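Local coordinates for protein LbaCas13a H328A (C2c2) (Lachnospiraceae bacterium NK4A179, PDB 5WLH) that binds a CRISPR pre-crRNA as its guide and acts as an RNA-targeting, A-cleaving nuclease of the Cas13a family, at residues A[295-299]-A[1228-1232]; A[1209-1213]-A[1224-1228]; A[1269-1273]-A[1307-1311]; A[255-259]-A[1142-1146]. All coordinates share one frame; numbering follows the deposited sequence.

Interaction 1 (A[295-299]-A[1228-1232]). With nucleotides of chain B.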
loop_
_atom_site.group_PDB
_atom_site.type_symbol
_atom_site.label_atom_id
_atom_site.label_comp_id
_atom_site.label_asym_id
_atom_site.label_seq_id
_atom_site.Cartn_x
_atom_site.Cartn_y
_atom_site.Cartn_z
ATOM N N ARG A 295 1.520 -21.780 28.511
ATOM C CA ARG A 295 1.411 -20.443 27.935
ATOM C C ARG A 295 0.724 -19.483 28.897
ATOM O O ARG A 295 1.173 -18.343 29.066
ATOM C CB ARG A 295 0.658 -20.510 26.608
ATOM C CG ARG A 295 1.239 -21.520 25.645
ATOM C CD ARG A 295 0.905 -21.164 24.181
ATOM N NE ARG A 295 -0.518 -20.943 23.909
ATOM C CZ ARG A 295 -1.438 -21.899 23.772
ATOM N NH1 ARG A 295 -1.131 -23.191 23.916
ATOM N NH2 ARG A 295 -2.683 -21.553 23.504
ATOM N N ASP A 296 -0.367 -19.928 29.537
ATOM C CA ASP A 296 -1.048 -19.080 30.511
ATOM C C ASP A 296 -0.088 -18.610 31.591
ATOM O O ASP A 296 -0.100 -17.437 31.973
ATOM C CB ASP A 296 -2.221 -19.829 31.144
ATOM C CG ASP A 296 -3.421 -19.916 30.225
ATOM O OD1 ASP A 296 -3.249 -19.695 29.008
ATOM O OD2 ASP A 296 -4.535 -20.204 30.719
ATOM N N ASP A 297 0.747 -19.515 32.106
ATOM C CA ASP A 297 1.664 -19.134 33.178
ATOM C C ASP A 297 2.717 -18.146 32.681
ATOM O O ASP A 297 3.081 -17.204 33.394
ATOM C CB ASP A 297 2.333 -20.369 33.763
ATOM C CG ASP A 297 3.388 -20.015 34.772
ATOM O OD1 ASP A 297 3.002 -19.667 35.909
ATOM O OD2 ASP A 297 4.587 -20.069 34.421
ATOM N N MET A 298 3.191 -18.323 31.447
ATOM C CA MET A 298 4.191 -17.410 30.906
ATOM C C MET A 298 3.594 -16.036 30.631
ATOM O O MET A 298 4.240 -15.016 30.896
ATOM C CB MET A 298 4.801 -18.001 29.637
ATOM C CG MET A 298 5.697 -19.209 29.925
ATOM S SD MET A 298 6.169 -19.980 28.366
ATOM C CE MET A 298 7.446 -18.856 27.804
ATOM N N LEU A 299 2.370 -15.982 30.104
ATOM C CA LEU A 299 1.732 -14.681 29.906
ATOM C C LEU A 299 1.469 -13.992 31.235
ATOM O O LEU A 299 1.522 -12.761 31.322
ATOM C CB LEU A 299 0.409 -14.817 29.156
ATOM C CG LEU A 299 0.457 -14.872 27.636
ATOM C CD1 LEU A 299 -0.895 -14.394 27.079
ATOM C CD2 LEU A 299 1.618 -14.025 27.115
ATOM N N SER A 1228 -3.975 -22.966 18.658
ATOM C CA SER A 1228 -2.900 -22.915 19.641
ATOM C C SER A 1228 -2.023 -21.701 19.382
ATOM O O SER A 1228 -1.628 -21.438 18.242
ATOM C CB SER A 1228 -2.063 -24.195 19.606
ATOM O OG SER A 1228 -1.201 -24.249 20.731
ATOM N N GLY A 1229 -1.768 -20.926 20.434
ATOM C CA GLY A 1229 -1.000 -19.708 20.303
ATOM C C GLY A 1229 -1.768 -18.508 19.784
ATOM O O GLY A 1229 -1.264 -17.386 19.899
ATOM N N LEU A 1230 -2.984 -18.689 19.251
ATOM C CA LEU A 1230 -3.675 -17.575 18.604
ATOM C C LEU A 1230 -4.122 -16.492 19.577
ATOM O O LEU A 1230 -4.517 -15.416 19.119
ATOM C CB LEU A 1230 -4.889 -18.067 17.814
ATOM C CG LEU A 1230 -4.574 -18.825 16.525
ATOM C CD1 LEU A 1230 -5.836 -18.989 15.713
ATOM C CD2 LEU A 1230 -3.453 -18.128 15.734
ATOM N N GLU A 1231 -4.048 -16.735 20.893
ATOM C CA GLU A 1231 -4.244 -15.650 21.854
ATOM C C GLU A 1231 -3.245 -14.501 21.660
ATOM O O GLU A 1231 -3.538 -13.369 22.062
ATOM C CB GLU A 1231 -4.153 -16.205 23.277
ATOM C CG GLU A 1231 -2.740 -16.594 23.726
ATOM C CD GLU A 1231 -2.328 -17.992 23.286
ATOM O OE1 GLU A 1231 -3.174 -18.739 22.739
ATOM O OE2 GLU A 1231 -1.143 -18.328 23.484
ATOM N N ILE A 1232 -2.074 -14.780 21.074
ATOM C CA ILE A 1232 -1.076 -13.766 20.738
ATOM C C ILE A 1232 -1.480 -13.018 19.480
ATOM O O ILE A 1232 -1.265 -11.806 19.358
ATOM C CB ILE A 1232 0.295 -14.452 20.567
ATOM C CG1 ILE A 1232 0.707 -15.126 21.874
ATOM C CG2 ILE A 1232 1.371 -13.494 20.082
ATOM C CD1 ILE A 1232 0.964 -14.144 22.979
ATOM P P G B 2 -12.268 -10.017 28.964
ATOM O OP1 G B 2 -13.182 -9.076 29.676
ATOM O OP2 G B 2 -12.838 -11.136 28.169
ATOM O "O5'" G B 2 -11.291 -9.175 28.020
ATOM C "C5'" G B 2 -10.409 -8.198 28.568
ATOM C "C4'" G B 2 -9.399 -7.682 27.567
ATOM O "O4'" G B 2 -8.497 -8.749 27.157
ATOM C "C3'" G B 2 -9.968 -7.097 26.276
ATOM O "O3'" G B 2 -9.096 -6.064 25.843
ATOM C "C2'" G B 2 -9.843 -8.262 25.306
ATOM O "O2'" G B 2 -9.844 -7.904 23.940
ATOM C "C1'" G B 2 -8.511 -8.855 25.742
ATOM N N9 G B 2 -8.358 -10.256 25.374
ATOM C C8 G B 2 -9.209 -11.261 25.769
ATOM N N7 G B 2 -8.857 -12.419 25.296
ATOM C C5 G B 2 -7.724 -12.151 24.537
ATOM C C6 G B 2 -6.913 -13.056 23.792
ATOM O O6 G B 2 -7.072 -14.269 23.657
ATOM N N1 G B 2 -5.842 -12.424 23.178
ATOM C C2 G B 2 -5.586 -11.078 23.250
ATOM N N2 G B 2 -4.487 -10.673 22.573
ATOM N N3 G B 2 -6.342 -10.213 23.948
ATOM C C4 G B 2 -7.386 -10.822 24.573
HETATM O O HOH W 1 -2.977 -25.413 22.500
#

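Interaction 2 (A[1209-1213]-A[1224-1228])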
loop_
_atom_site.group_PDB
_atom_site.type_symbol
_atom_site.label_atom_id
_atom_site.label_comp_id
_atom_site.label_asym_id
_atom_site.label_seq_id
_atom_site.Cartn_x
_atom_site.Cartn_y
_atom_site.Cartn_z
ATOM N N ILE A 1209 -9.999 -26.115 6.874
ATOM C CA ILE A 1209 -9.896 -25.895 8.308
ATOM C C ILE A 1209 -10.630 -26.995 9.060
ATOM O O ILE A 1209 -10.119 -27.532 10.049
ATOM C CB ILE A 1209 -10.432 -24.509 8.669
ATOM C CG1 ILE A 1209 -9.479 -23.468 8.083
ATOM C CG2 ILE A 1209 -10.584 -24.383 10.193
ATOM C CD1 ILE A 1209 -9.928 -22.033 8.327
ATOM N N GLY A 1210 -11.836 -27.340 8.607
ATOM C CA GLY A 1210 -12.538 -28.474 9.198
ATOM C C GLY A 1210 -11.720 -29.749 9.146
ATOM O O GLY A 1210 -11.615 -30.480 10.134
ATOM N N GLU A 1211 -11.105 -30.021 8.000
ATOM C CA GLU A 1211 -10.296 -31.224 7.881
ATOM C C GLU A 1211 -9.090 -31.172 8.805
ATOM O O GLU A 1211 -8.710 -32.186 9.405
ATOM C CB GLU A 1211 -9.866 -31.404 6.429
ATOM C CG GLU A 1211 -11.031 -31.655 5.522
ATOM C CD GLU A 1211 -10.700 -31.398 4.073
ATOM O OE1 GLU A 1211 -9.583 -30.902 3.793
ATOM O OE2 GLU A 1211 -11.561 -31.684 3.219
ATOM N N PHE A 1212 -8.469 -29.997 8.936
ATOM C CA PHE A 1212 -7.346 -29.859 9.853
ATOM C C PHE A 1212 -7.756 -30.210 11.271
ATOM O O PHE A 1212 -7.021 -30.906 11.984
ATOM C CB PHE A 1212 -6.810 -28.433 9.818
ATOM C CG PHE A 1212 -5.602 -28.237 10.654
ATOM C CD1 PHE A 1212 -5.718 -27.946 12.023
ATOM C CD2 PHE A 1212 -4.348 -28.344 10.098
ATOM C CE1 PHE A 1212 -4.597 -27.764 12.792
ATOM C CE2 PHE A 1212 -3.217 -28.164 10.871
ATOM C CZ PHE A 1212 -3.343 -27.863 12.223
ATOM N N TYR A 1213 -8.915 -29.711 11.697
ATOM C CA TYR A 1213 -9.450 -30.066 13.005
ATOM C C TYR A 1213 -9.563 -31.578 13.163
ATOM O O TYR A 1213 -9.235 -32.119 14.220
ATOM C CB TYR A 1213 -10.805 -29.396 13.204
ATOM C CG TYR A 1213 -10.719 -28.010 13.825
ATOM C CD1 TYR A 1213 -10.371 -26.895 13.057
ATOM C CD2 TYR A 1213 -10.982 -27.814 15.182
ATOM C CE1 TYR A 1213 -10.298 -25.622 13.622
ATOM C CE2 TYR A 1213 -10.902 -26.546 15.754
ATOM C CZ TYR A 1213 -10.562 -25.456 14.969
ATOM O OH TYR A 1213 -10.475 -24.199 15.536
ATOM N N ASP A 1224 -7.839 -27.591 20.744
ATOM C CA ASP A 1224 -7.916 -26.877 19.464
ATOM C C ASP A 1224 -6.489 -26.522 19.033
ATOM O O ASP A 1224 -5.992 -25.429 19.320
ATOM C CB ASP A 1224 -8.800 -25.640 19.563
ATOM C CG ASP A 1224 -9.084 -25.004 18.201
ATOM O OD1 ASP A 1224 -8.289 -25.215 17.263
ATOM O OD2 ASP A 1224 -10.114 -24.310 18.055
ATOM N N CYS A 1225 -5.857 -27.449 18.306
ATOM C CA CYS A 1225 -4.503 -27.227 17.813
ATOM C C CYS A 1225 -4.450 -26.059 16.829
ATOM O O CYS A 1225 -3.482 -25.290 16.818
ATOM C CB CYS A 1225 -3.980 -28.502 17.151
ATOM S SG CYS A 1225 -2.333 -28.345 16.417
ATOM N N TYR A 1226 -5.469 -25.924 15.983
ATOM C CA TYR A 1226 -5.492 -24.823 15.016
ATOM C C TYR A 1226 -5.342 -23.480 15.715
ATOM O O TYR A 1226 -4.617 -22.589 15.242
ATOM C CB TYR A 1226 -6.801 -24.874 14.234
ATOM C CG TYR A 1226 -7.077 -23.713 13.316
ATOM C CD1 TYR A 1226 -7.696 -22.559 13.794
ATOM C CD2 TYR A 1226 -6.759 -23.778 11.959
ATOM C CE1 TYR A 1226 -7.962 -21.509 12.971
ATOM C CE2 TYR A 1226 -7.037 -22.717 11.115
ATOM C CZ TYR A 1226 -7.639 -21.584 11.638
ATOM O OH TYR A 1226 -7.936 -20.516 10.835
ATOM N N ALA A 1227 -6.015 -23.324 16.847
ATOM C CA ALA A 1227 -6.021 -22.083 17.602
ATOM C C ALA A 1227 -4.880 -21.983 18.606
ATOM O O ALA A 1227 -4.827 -21.002 19.359
ATOM C CB ALA A 1227 -7.366 -21.923 18.331
ATOM N N SER A 1228 -3.975 -22.966 18.658
ATOM C CA SER A 1228 -2.900 -22.915 19.641
ATOM C C SER A 1228 -2.023 -21.701 19.382
ATOM O O SER A 1228 -1.628 -21.438 18.242
ATOM C CB SER A 1228 -2.063 -24.195 19.606
ATOM O OG SER A 1228 -1.201 -24.249 20.731
#

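Interaction 3 (A[1269-1273]-A[1307-1311]). With nucleotides of chain B.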
loop_
_atom_site.group_PDB
_atom_site.type_symbol
_atom_site.label_atom_id
_atom_site.label_comp_id
_atom_site.label_asym_id
_atom_site.label_seq_id
_atom_site.Cartn_x
_atom_site.Cartn_y
_atom_site.Cartn_z
ATOM N N VAL A 1269 -12.298 -3.178 10.816
ATOM C CA VAL A 1269 -10.942 -3.598 10.473
ATOM C C VAL A 1269 -9.948 -2.937 11.419
ATOM O O VAL A 1269 -9.114 -3.598 12.043
ATOM C CB VAL A 1269 -10.643 -3.272 8.995
ATOM C CG1 VAL A 1269 -9.135 -3.428 8.697
ATOM C CG2 VAL A 1269 -11.468 -4.166 8.075
ATOM N N PHE A 1270 -10.041 -1.616 11.554
ATOM C CA PHE A 1270 -9.177 -0.892 12.479
ATOM C C PHE A 1270 -9.292 -1.448 13.896
ATOM O O PHE A 1270 -8.290 -1.588 14.601
ATOM C CB PHE A 1270 -9.545 0.596 12.471
ATOM C CG PHE A 1270 -8.706 1.437 13.383
ATOM C CD1 PHE A 1270 -7.339 1.574 13.156
ATOM C CD2 PHE A 1270 -9.291 2.144 14.434
ATOM C CE1 PHE A 1270 -6.548 2.349 13.983
ATOM C CE2 PHE A 1270 -8.521 2.928 15.269
ATOM C CZ PHE A 1270 -7.149 3.055 15.037
ATOM N N ASP A 1271 -10.508 -1.757 14.324
ATOM C CA ASP A 1271 -10.710 -2.158 15.708
ATOM C C ASP A 1271 -10.102 -3.522 15.990
ATOM O O ASP A 1271 -9.459 -3.713 17.030
ATOM C CB ASP A 1271 -12.195 -2.175 16.045
ATOM C CG ASP A 1271 -12.437 -2.594 17.484
ATOM O OD1 ASP A 1271 -12.418 -1.710 18.375
ATOM O OD2 ASP A 1271 -12.595 -3.805 17.720
ATOM N N ARG A 1272 -10.279 -4.492 15.075
ATOM C CA ARG A 1272 -9.884 -5.846 15.446
ATOM C C ARG A 1272 -9.422 -6.764 14.322
ATOM O O ARG A 1272 -9.196 -7.946 14.599
ATOM C CB ARG A 1272 -11.040 -6.554 16.183
ATOM C CG ARG A 1272 -12.344 -6.664 15.400
ATOM C CD ARG A 1272 -13.344 -7.467 16.246
ATOM N NE ARG A 1272 -14.700 -7.483 15.716
ATOM C CZ ARG A 1272 -15.718 -8.039 16.372
ATOM N NH1 ARG A 1272 -15.496 -8.597 17.560
ATOM N NH2 ARG A 1272 -16.935 -8.045 15.849
ATOM N N PHE A 1273 -9.264 -6.303 13.076
ATOM C CA PHE A 1273 -8.789 -7.242 12.068
ATOM C C PHE A 1273 -7.274 -7.405 12.129
ATOM O O PHE A 1273 -6.745 -8.474 11.805
ATOM C CB PHE A 1273 -9.235 -6.770 10.683
ATOM C CG PHE A 1273 -9.230 -7.839 9.631
ATOM C CD1 PHE A 1273 -10.128 -8.898 9.682
ATOM C CD2 PHE A 1273 -8.328 -7.771 8.569
ATOM C CE1 PHE A 1273 -10.124 -9.872 8.704
ATOM C CE2 PHE A 1273 -8.331 -8.748 7.578
ATOM C CZ PHE A 1273 -9.233 -9.787 7.640
ATOM N N LYS A 1307 -20.246 -0.074 18.277
ATOM C CA LYS A 1307 -20.589 -1.341 18.899
ATOM C C LYS A 1307 -20.038 -2.471 18.055
ATOM O O LYS A 1307 -19.923 -2.356 16.835
ATOM C CB LYS A 1307 -22.116 -1.526 19.032
ATOM C CG LYS A 1307 -22.832 -0.431 19.814
ATOM C CD LYS A 1307 -22.448 -0.487 21.280
ATOM C CE LYS A 1307 -23.075 0.650 22.076
ATOM N NZ LYS A 1307 -22.344 0.852 23.356
ATOM N N LYS A 1308 -19.737 -3.582 18.713
ATOM C CA LYS A 1308 -19.363 -4.795 18.010
ATOM C C LYS A 1308 -19.846 -5.984 18.822
ATOM O O LYS A 1308 -19.960 -5.905 20.048
ATOM C CB LYS A 1308 -17.849 -4.880 17.794
ATOM C CG LYS A 1308 -17.051 -4.963 19.075
ATOM C CD LYS A 1308 -15.563 -5.232 18.778
ATOM C CE LYS A 1308 -14.722 -5.072 20.025
ATOM N NZ LYS A 1308 -13.293 -5.477 19.842
ATOM N N MET A 1309 -20.111 -7.080 18.130
ATOM C CA MET A 1309 -20.461 -8.317 18.803
ATOM C C MET A 1309 -19.212 -9.140 19.097
ATOM O O MET A 1309 -18.219 -9.097 18.361
ATOM C CB MET A 1309 -21.439 -9.136 17.960
ATOM C CG MET A 1309 -22.722 -8.406 17.653
ATOM S SD MET A 1309 -23.514 -7.820 19.152
ATOM C CE MET A 1309 -23.750 -9.370 20.012
ATOM N N ILE A 1310 -19.272 -9.872 20.206
ATOM C CA ILE A 1310 -18.292 -10.884 20.576
ATOM C C ILE A 1310 -19.013 -12.215 20.510
ATOM O O ILE A 1310 -19.968 -12.432 21.264
ATOM C CB ILE A 1310 -17.733 -10.647 21.985
ATOM C CG1 ILE A 1310 -17.257 -9.202 22.147
ATOM C CG2 ILE A 1310 -16.617 -11.646 22.290
ATOM C CD1 ILE A 1310 -16.086 -8.842 21.262
ATOM N N GLY A 1311 -18.574 -13.096 19.620
ATOM C CA GLY A 1311 -19.277 -14.339 19.385
ATOM C C GLY A 1311 -20.308 -14.207 18.276
ATOM O O GLY A 1311 -20.742 -13.116 17.912
ATOM P P A B 3 -9.369 -4.564 26.324
ATOM O OP1 A B 3 -8.189 -3.729 25.976
ATOM O OP2 A B 3 -9.886 -4.597 27.716
ATOM O "O5'" A B 3 -10.623 -4.169 25.438
ATOM C "C5'" A B 3 -10.734 -2.883 24.909
ATOM C "C4'" A B 3 -11.163 -2.946 23.475
ATOM O "O4'" A B 3 -12.607 -2.821 23.424
ATOM C "C3'" A B 3 -10.634 -1.785 22.650
ATOM O "O3'" A B 3 -9.373 -2.080 22.075
ATOM C "C2'" A B 3 -11.743 -1.528 21.654
ATOM O "O2'" A B 3 -11.707 -2.503 20.623
ATOM C "C1'" A B 3 -12.970 -1.816 22.519
ATOM N N9 A B 3 -13.384 -0.656 23.328
ATOM C C8 A B 3 -13.424 -0.586 24.712
ATOM N N7 A B 3 -13.862 0.564 25.168
ATOM C C5 A B 3 -14.124 1.295 24.011
ATOM C C6 A B 3 -14.631 2.590 23.803
ATOM N N6 A B 3 -14.940 3.412 24.810
ATOM N N1 A B 3 -14.796 3.023 22.530
ATOM C C2 A B 3 -14.473 2.187 21.533
ATOM N N3 A B 3 -13.993 0.946 21.609
ATOM C C4 A B 3 -13.843 0.556 22.880
ATOM P P A B 4 -8.169 -1.034 22.218
ATOM O OP1 A B 4 -6.984 -1.662 21.558
ATOM O OP2 A B 4 -8.083 -0.544 23.619
ATOM O "O5'" A B 4 -8.639 0.200 21.338
ATOM C "C5'" A B 4 -8.887 0.047 19.951
ATOM C "C4'" A B 4 -9.523 1.289 19.402
ATOM O "O4'" A B 4 -10.807 1.498 20.039
ATOM C "C3'" A B 4 -8.769 2.574 19.676
ATOM O "O3'" A B 4 -7.714 2.781 18.760
ATOM C "C2'" A B 4 -9.865 3.624 19.590
ATOM O "O2'" A B 4 -10.216 3.870 18.235
ATOM C "C1'" A B 4 -11.027 2.878 20.238
ATOM N N9 A B 4 -11.104 3.116 21.690
ATOM C C8 A B 4 -10.707 2.311 22.729
ATOM N N7 A B 4 -10.958 2.828 23.913
ATOM C C5 A B 4 -11.574 4.039 23.623
ATOM C C6 A B 4 -12.088 5.088 24.421
ATOM N N6 A B 4 -12.085 5.089 25.756
ATOM N N1 A B 4 -12.635 6.144 23.783
ATOM C C2 A B 4 -12.653 6.171 22.448
ATOM N N3 A B 4 -12.197 5.253 21.595
ATOM C C4 A B 4 -11.663 4.223 22.255
#

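Interaction 4 (A[255-259]-A[1142-1146])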
loop_
_atom_site.group_PDB
_atom_site.type_symbol
_atom_site.label_atom_id
_atom_site.label_comp_id
_atom_site.label_asym_id
_atom_site.label_seq_id
_atom_site.Cartn_x
_atom_site.Cartn_y
_atom_site.Cartn_z
ATOM N N ASP A 255 22.210 -25.531 13.994
ATOM C CA ASP A 255 21.534 -26.777 13.658
ATOM C C ASP A 255 20.613 -26.662 12.448
ATOM O O ASP A 255 19.749 -27.530 12.265
ATOM C CB ASP A 255 20.744 -27.277 14.871
ATOM C CG ASP A 255 20.131 -26.142 15.673
ATOM O OD1 ASP A 255 20.271 -24.973 15.251
ATOM O OD2 ASP A 255 19.520 -26.419 16.727
ATOM N N GLY A 256 20.771 -25.629 11.622
ATOM C CA GLY A 256 19.877 -25.447 10.491
ATOM C C GLY A 256 18.443 -25.185 10.898
ATOM O O GLY A 256 17.517 -25.666 10.231
ATOM N N LYS A 257 18.242 -24.475 12.010
ATOM C CA LYS A 257 16.927 -24.065 12.486
ATOM C C LYS A 257 16.812 -22.556 12.358
ATOM O O LYS A 257 17.755 -21.829 12.679
ATOM C CB LYS A 257 16.710 -24.456 13.949
ATOM C CG LYS A 257 16.844 -25.957 14.224
ATOM C CD LYS A 257 15.951 -26.754 13.289
ATOM C CE LYS A 257 16.189 -28.256 13.393
ATOM N NZ LYS A 257 15.276 -28.989 12.457
ATOM N N PHE A 258 15.664 -22.082 11.890
ATOM C CA PHE A 258 15.436 -20.642 11.826
ATOM C C PHE A 258 15.068 -20.130 13.215
ATOM O O PHE A 258 14.286 -20.759 13.927
ATOM C CB PHE A 258 14.291 -20.321 10.857
ATOM C CG PHE A 258 14.682 -20.276 9.409
ATOM C CD1 PHE A 258 15.734 -19.485 8.971
ATOM C CD2 PHE A 258 13.952 -20.991 8.473
ATOM C CE1 PHE A 258 16.052 -19.420 7.627
ATOM C CE2 PHE A 258 14.267 -20.928 7.136
ATOM C CZ PHE A 258 15.320 -20.139 6.713
ATOM N N ALA A 259 15.620 -18.976 13.588
ATOM C CA ALA A 259 15.243 -18.313 14.830
ATOM C C ALA A 259 15.392 -16.812 14.636
ATOM O O ALA A 259 16.063 -16.362 13.698
ATOM C CB ALA A 259 16.100 -18.778 16.003
ATOM N N TYR A 1142 6.382 -24.448 14.168
ATOM C CA TYR A 1142 7.794 -24.711 13.922
ATOM C C TYR A 1142 8.593 -24.600 15.207
ATOM O O TYR A 1142 9.437 -25.458 15.510
ATOM C CB TYR A 1142 8.337 -23.736 12.875
ATOM C CG TYR A 1142 9.793 -23.908 12.530
ATOM C CD1 TYR A 1142 10.203 -24.881 11.618
ATOM C CD2 TYR A 1142 10.753 -23.078 13.085
ATOM C CE1 TYR A 1142 11.546 -25.005 11.267
ATOM C CE2 TYR A 1142 12.092 -23.193 12.739
ATOM C CZ TYR A 1142 12.473 -24.151 11.821
ATOM O OH TYR A 1142 13.796 -24.254 11.486
ATOM N N ALA A 1143 8.355 -23.533 15.974
ATOM C CA ALA A 1143 8.972 -23.430 17.288
ATOM C C ALA A 1143 8.588 -24.613 18.158
ATOM O O ALA A 1143 9.427 -25.152 18.891
ATOM C CB ALA A 1143 8.572 -22.108 17.960
ATOM N N CYS A 1144 7.326 -25.025 18.101
ATOM C CA CYS A 1144 6.886 -26.147 18.927
ATOM C C CYS A 1144 7.607 -27.422 18.524
ATOM O O CYS A 1144 8.113 -28.171 19.378
ATOM C CB CYS A 1144 5.373 -26.313 18.810
ATOM S SG CYS A 1144 4.724 -27.627 19.889
ATOM N N LEU A 1145 7.680 -27.676 17.215
ATOM C CA LEU A 1145 8.385 -28.854 16.720
ATOM C C LEU A 1145 9.816 -28.887 17.209
ATOM O O LEU A 1145 10.377 -29.966 17.429
ATOM C CB LEU A 1145 8.382 -28.877 15.191
ATOM C CG LEU A 1145 7.218 -29.498 14.443
ATOM C CD1 LEU A 1145 7.404 -29.255 12.953
ATOM C CD2 LEU A 1145 7.125 -30.994 14.725
ATOM N N ASN A 1146 10.422 -27.721 17.394
ATOM C CA ASN A 1146 11.840 -27.653 17.687
ATOM C C ASN A 1146 12.135 -27.436 19.165
ATOM O O ASN A 1146 13.286 -27.194 19.522
ATOM C CB ASN A 1146 12.476 -26.573 16.813
ATOM C CG ASN A 1146 12.656 -27.054 15.391
ATOM O OD1 ASN A 1146 13.597 -27.774 15.105
ATOM N ND2 ASN A 1146 11.730 -26.705 14.505
HETATM O O HOH W 2 14.554 -26.262 10.247
#

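Interaction 1 (A[295-299]-A[1228-1232])
R295 and E1231 form the salt bridge that carries this contact between helix 292-311 and the short helical turn at 1230-1233. R295 NE donates to E1231 OE2 at 2.7 Å, along a nearly straight line. R295 NH2 donates to E1231 OE1 at 3.0 Å. The grip is side-on, one nitrogen to each oxygen. Both oxygens are met on the syn side, but from somewhat out of the carboxylate plane; the two acceptors lie close to the guanidinium plane. The guanidinium and carboxylate planes are 25° apart. A bend in the R295 chain (chi3 -53°) turns NE to face the acid. The charges are shared further: E292 pairs with R295 NH2, and Y287 OH bonds E1231 OE2.

A water adds a second polar link. R295 NH1 donates to it at 3.2 Å, and it lies 2.8 Å from S1228 OG, which also bonds Y1140 OH. G1229 N sits over one guanidinium face without a hydrogen bond.

The apolar part is small: L299 CD2 meets I1232 CD1 at 4.2 Å.

The bound RNA uses the backbone of the same turn. E1231 O accepts from N1 of G2 of chain B at 2.7 Å and from N2 of that guanine at 2.9 Å. One carbonyl thus takes both N-H groups on the Watson-Crick edge, consistent with recognition of that base.

Y287 of helix 268-287 packs on R295, L299 and I1232. Helix 1106-1145 touches R295 through Y1140, and helix 429-458 meets I1232 through I441 and I444.

Interaction 2 (A[1209-1213]-A[1224-1228])
An Asx motif and a type I turn shape the segment 1224-1228, and Y1213 of helix 1205-1216 bonds its first residue, D1224. Y1213 OH donates to D1224 OD2 at 2.5 Å, on the syn side, with ring and carboxylate planes 64° apart. The other oxygen, D1224 OD1, takes A1227 N at 3.0 Å from above the carboxylate plane. An asparagine at D1224 would probably weaken the hold on Y1213 OH, since the charge that is likely to strengthen this short bond would be gone.

The Y1226 side chain takes most of the packing. Y1213 CE1 touches Y1226 CB at 3.6 Å, and the two rings lie obliquely to each other. I1209 comes over one face of the Y1226 ring with CG2, while I1209 CD1 reaches Y1226 OH at 3.5 Å. F1212 has CG anti to the backbone N (chi1 -176°), which sends its ring edge at the turn. There F1212 CE1 meets Y1226 CB at 3.9 Å. C1225 SG lies beside that same edge in a sulfur-aromatic contact.

Helix 1171-1180 packs on this group through M1179, which touches F1212 and Y1226. Helix 1106-1145 meets Y1226 through L1133, and its Q1137 bonds Y1226 O.

Interaction 3 (A[1269-1273]-A[1307-1311])
R1272 and K1308 both start with CG wedged between the backbone N and the carbonyl carbon (chi1 58° and 64°), then run on extended and cross. D1271 has CG anti to its N (chi1 180°), which directs its carboxylate at K1308. The contact is helix-on-sheet packing. Residues 1269-1273 of helix 1262-1273, which form a wider pi-type turn, lie over strand 1297-1310 of a four-stranded antiparallel sheet. The segment axes are 11.0 Å apart.

R1272 grips a single backbone oxygen end-on. R1272 NH1 donates to M1309 O at 2.9 Å and R1272 NH2 donates to M1309 O at 3.0 Å. That oxygen lies near the guanidinium plane, while K1308 CD covers one guanidinium face. A leucine in place of R1272 would probably leave M1309 O without these two donors, take the arginine's charge from E1268, and leave E1238 with K1308 alone of the two cations.

K1308 NZ and R1272 NH1 are 4.4 Å apart. Both form salt bridges to E1238 OE1, which probably offsets their like charges. K1308 NZ also donates to D1271 OD2 at 2.8 Å, on its syn lone pair.

The bound RNA also meets D1271, whose OD1 accepts from A1326 N of strand 1321-1330 as well. A3 of chain B donates from O2' to D1271 OD1 at a very short 2.5 Å.

Interaction 4 (A[255-259]-A[1142-1146])
Y1142 reaches from the helix to the backbone of F258 with the hydroxyl of its ring. A chi1 of -180° swings the Y1142 ring away from its own backbone N and carries the hydroxyl to the strand. F258 N donates to Y1142 OH at 2.9 Å with an angle of 161°. F258 O lies at the ring edge, 3.5 Å from Y1142 CE2. Also at the edge is a water, 2.5 Å from Y1142 OH, which donates to G256 O at 3.0 Å.

These bonds fasten a two-stranded beta-hairpin, strands 250-252 and 258-260, to the C-terminal end of the long helix 1106-1145. N1146 is the first residue past that helix. Its amide turns back: N1146 ND2 sits over the centre of the Y1142 ring, 3.6 Å above the plane, and donates to Y1142 O at 2.8 Å. The amide is thereby held in place, with OD1 facing K257.

K257 bends at chi2 (-53°) and is extended beyond. Its aliphatic part runs past the amide, with K257 CD 3.1 Å from N1146 OD1. The F258 side chain packs on A454 and Y458 of helix 429-458, whose V455 touches Y1142.

Going from the N terminus, segment 255-259 comes first and 295-299 second. Interaction 4 closes the first at 1142-1146, and interaction 1 closes the second later, at 1228-1232. The two long loops therefore cross. They bring the hairpin 250-260 and helix 292-311 to the C-terminal part of the chain, each bridging about 900 residues. Interaction 2 is local. It closes a short loop after helix 1205-1216, lies within the span of interaction 1, and shares S1228 with it. Interaction 3 opens only after all the others have closed, joining helix 1262-1273 to strand 1297-1310. Interactions 1 and 3 both meet the bound RNA, at neighbouring nucleotides, with centres about 21 Å apart.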